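Local coordinates for fibronectin type III domain-containing protein (Simiduia agarivorans, PDB 6P2K), which probably hydrolyses beta-glucan backbones such as that of xyloglucan, its catalytic region being a GH74 module of seven-bladed beta-propellers, at residues B[126-130]-B[131-135]; B[361-364]-B[365-368]. One frame throughout, in Å; residues are numbered along the deposited sequence.

In the fold
Following the chain from its N terminus, interaction 1 comes first: residues 126-135 turn back on themselves within the long loop that joins strand 114-119 to strand 139-144, the two middle strands of a four-stranded propeller blade. Its loop is closed before that of interaction 2 begins, so the two lie in series and neither encloses nor crosses the other. Residues 361-368 form the tight reversal between strand 358-363 and strand 368-373, the last two strands of another four-stranded sheet. The centres of the two interactions lie about 43 Å apart, and they do not touch. Interaction 1 is partly buried near a zinc-binding residue, whereas interaction 2 is a hairpin end on the surface.

Interaction 1: residues B[126-130]-B[131-135]; sequences DFIGK and FGETA
Gly132 N donates to Gly129 O at 3.1 Å, closing a type I beta turn from Gly129 to Gly132. Another type I turn, from Phe127 to Lys130, overlaps it at Gly129 and Lys130, so the chain reverses in two linked steps. Gly132 leaves the second turn with a positive phi of 95°, where a side chain would jam against the carbonyl oxygen before it. Beside this bond, Gly129 CA makes a CA-H...O contact of 3.3 Å with Glu133 O.

One water bridges the bend: it donates to Ile128 O at 2.9 Å and accepts from Phe131 N, with a weak third bond from Glu133 N.

The apolar contact is that of the buried Ile128, whose CG2 approaches Ala135 CB at 4.3 Å. Separately, Ile128 CG1, anti to the backbone N (chi1 -168°), carries CD1 to a van der Waals approach of 4.1 Å to Glu133 OE1, the two side chains crossing at about a right angle. The Glu133 carboxylate is held from outside by a salt bridge to Arg164 and a hydrogen bond from Ser101 N.

The ring of Phe131 meets those of Tyr79 and Tyr712. Ile128 rests on Trp121, and its side chain is about 7 Å from that of the zinc-binding Asp124. The whole bend belongs to the connection between strands 114-119 and 139-144.

Interaction 2: residues B[361-364]-B[365-368]; sequences SHNS and GNNS
His362 and Asn367 join their side chains across a beta hairpin whose turn carries a G1 beta bulge, Asn367 and Ser368 both facing Asn363. The imidazole lies with its edge toward the amide: NE2 donates to Asn367 OD1 at 3.1 Å, the oxygen being close to the ring plane and the N-H...O angle 158°. Ring and amide planes stand nearly perpendicular, 84° apart, and the donor is tilted slightly from the carbonyl plane. With CG anti to the backbone N (chi1 -179°), the ring reaches forward along the hairpin to the bulge residue. An alanine here would remove the donor to Asn367 OD1 and is likely to leave that amide freer to turn, besides taking away the ring that meets Tyr369.

Asn363 and Asn366 pack at a slant, their amides turned from each other by a little less than half a right angle. It is the methylene of Asn366 that does the touching: CB lies 3.4 Å from Asn363 CG. From the strand partner, Ser368 OG comes alongside Asn363 CB at 3.3 Å, on the sheet face that both residues share.

The backbone beneath is an antiparallel hydrogen-bonded pair of Asn363 and Ser368. Asn363 O is the focus of the turn, receiving weak bonds from Asn366 N and Ser368 N; one from Asn367 N is doubtful. Asn367 takes up the positive phi of the first bulge position. The firmer rung runs the other way, Asn363 N donating to Ser368 O at 2.8 Å.

Interaction 1: residues B[126-130]-B[131-135]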
# COMPACT_ATOMS: atom_id res chain seq x y z
N ASP B 126 54.65 -8.17 1.96
CA ASP B 126 54.62 -7.16 0.91
C ASP B 126 55.05 -5.78 1.40
O ASP B 126 55.10 -4.85 0.60
CB ASP B 126 53.23 -7.08 0.28
CG ASP B 126 52.13 -6.90 1.31
OD1 ASP B 126 52.34 -7.24 2.49
OD2 ASP B 126 51.04 -6.41 0.93
N PHE B 127 55.38 -5.64 2.68
CA PHE B 127 55.81 -4.37 3.24
C PHE B 127 57.24 -4.38 3.77
O PHE B 127 57.76 -3.30 4.10
CB PHE B 127 54.87 -3.92 4.37
CG PHE B 127 53.56 -3.35 3.90
CD1 PHE B 127 52.48 -4.17 3.65
CD2 PHE B 127 53.42 -1.98 3.71
CE1 PHE B 127 51.27 -3.65 3.22
CE2 PHE B 127 52.21 -1.45 3.28
CZ PHE B 127 51.14 -2.28 3.03
N ILE B 128 57.88 -5.54 3.88
CA ILE B 128 59.21 -5.61 4.49
C ILE B 128 60.24 -4.82 3.69
O ILE B 128 61.29 -4.44 4.23
CB ILE B 128 59.64 -7.08 4.66
CG1 ILE B 128 60.87 -7.19 5.56
CG2 ILE B 128 59.91 -7.72 3.31
CD1 ILE B 128 60.79 -6.37 6.84
N GLY B 129 59.96 -4.52 2.42
CA GLY B 129 60.90 -3.80 1.60
C GLY B 129 60.71 -2.30 1.52
O GLY B 129 61.44 -1.64 0.77
N LYS B 130 59.75 -1.73 2.26
CA LYS B 130 59.42 -0.32 2.09
C LYS B 130 60.60 0.58 2.44
O LYS B 130 60.79 1.63 1.81
CB LYS B 130 58.20 0.04 2.93
CG LYS B 130 56.90 -0.60 2.47
CD LYS B 130 56.40 -0.01 1.16
CE LYS B 130 55.01 -0.55 0.81
NZ LYS B 130 54.57 -0.18 -0.56
N PHE B 131 61.40 0.20 3.43
CA PHE B 131 62.58 0.97 3.81
C PHE B 131 63.88 0.27 3.41
O PHE B 131 64.93 0.53 4.01
CB PHE B 131 62.59 1.25 5.32
CG PHE B 131 61.42 2.08 5.79
CD1 PHE B 131 61.45 3.46 5.67
CD2 PHE B 131 60.32 1.48 6.38
CE1 PHE B 131 60.38 4.23 6.12
CE2 PHE B 131 59.26 2.24 6.82
CZ PHE B 131 59.29 3.61 6.70
N GLY B 132 63.84 -0.61 2.42
CA GLY B 132 65.03 -1.22 1.87
C GLY B 132 65.40 -2.57 2.44
O GLY B 132 66.36 -3.18 1.95
N GLU B 133 64.69 -3.06 3.45
CA GLU B 133 65.00 -4.37 4.00
C GLU B 133 64.56 -5.47 3.04
O GLU B 133 63.77 -5.25 2.12
CB GLU B 133 64.31 -4.56 5.36
CG GLU B 133 65.05 -3.94 6.54
CD GLU B 133 64.48 -4.39 7.88
OE1 GLU B 133 63.52 -3.75 8.37
OE2 GLU B 133 65.00 -5.37 8.44
N THR B 134 65.10 -6.66 3.26
CA THR B 134 64.72 -7.84 2.49
C THR B 134 64.31 -8.95 3.45
O THR B 134 64.84 -9.07 4.56
CB THR B 134 65.86 -8.34 1.58
OG1 THR B 134 66.91 -8.90 2.37
CG2 THR B 134 66.41 -7.21 0.73
N ALA B 135 63.36 -9.77 3.01
CA ALA B 135 62.96 -10.93 3.80
C ALA B 135 64.12 -11.90 3.98
O ALA B 135 64.36 -12.40 5.08
CB ALA B 135 61.77 -11.63 3.15
O HOH W 1 62.10 -1.90 5.24

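Interaction 2: residues B[361-364]-B[365-368]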
# COMPACT_ATOMS: atom_id res chain seq x y z
N SER B 361 35.24 -13.49 28.04
CA SER B 361 35.36 -13.89 29.43
C SER B 361 35.08 -15.38 29.55
O SER B 361 34.42 -15.98 28.69
CB SER B 361 34.40 -13.09 30.32
OG SER B 361 33.09 -13.10 29.79
N HIS B 362 35.61 -15.98 30.61
CA HIS B 362 35.57 -17.43 30.78
C HIS B 362 34.78 -17.80 32.03
O HIS B 362 34.94 -17.17 33.08
CB HIS B 362 36.99 -18.00 30.86
CG HIS B 362 37.03 -19.49 31.00
ND1 HIS B 362 37.61 -20.13 32.08
CD2 HIS B 362 36.55 -20.48 30.20
CE1 HIS B 362 37.50 -21.43 31.94
NE2 HIS B 362 36.86 -21.68 30.81
N ASN B 363 33.93 -18.81 31.89
CA ASN B 363 33.20 -19.40 33.01
C ASN B 363 33.87 -20.73 33.34
O ASN B 363 33.81 -21.67 32.55
CB ASN B 363 31.73 -19.58 32.66
CG ASN B 363 30.88 -19.97 33.87
OD1 ASN B 363 31.39 -20.40 34.90
ND2 ASN B 363 29.57 -19.82 33.73
N SER B 364 34.50 -20.81 34.52
CA SER B 364 35.33 -21.97 34.83
C SER B 364 34.49 -23.20 35.19
O SER B 364 34.85 -24.32 34.82
CB SER B 364 36.31 -21.63 35.95
OG SER B 364 35.65 -21.50 37.20
N GLY B 365 33.38 -23.02 35.92
CA GLY B 365 32.54 -24.13 36.33
C GLY B 365 31.71 -24.63 35.16
O GLY B 365 30.88 -25.55 35.30
N ASN B 366 31.95 -24.03 34.01
CA ASN B 366 31.23 -24.25 32.76
C ASN B 366 32.14 -24.48 31.56
O ASN B 366 31.74 -25.20 30.64
CB ASN B 366 30.32 -23.04 32.49
CG ASN B 366 29.29 -23.29 31.40
OD1 ASN B 366 29.59 -23.79 30.33
ND2 ASN B 366 28.05 -22.92 31.69
N ASN B 367 33.36 -23.92 31.54
CA ASN B 367 34.24 -23.92 30.36
C ASN B 367 33.56 -23.29 29.15
O ASN B 367 33.72 -23.74 28.01
CB ASN B 367 34.75 -25.32 30.02
CG ASN B 367 36.01 -25.28 29.17
OD1 ASN B 367 36.89 -24.44 29.40
ND2 ASN B 367 36.11 -26.17 28.19
N SER B 368 32.82 -22.22 29.39
CA SER B 368 32.17 -21.46 28.34
C SER B 368 32.83 -20.09 28.22
O SER B 368 33.34 -19.53 29.20
CB SER B 368 30.67 -21.29 28.62
OG SER B 368 30.43 -20.43 29.71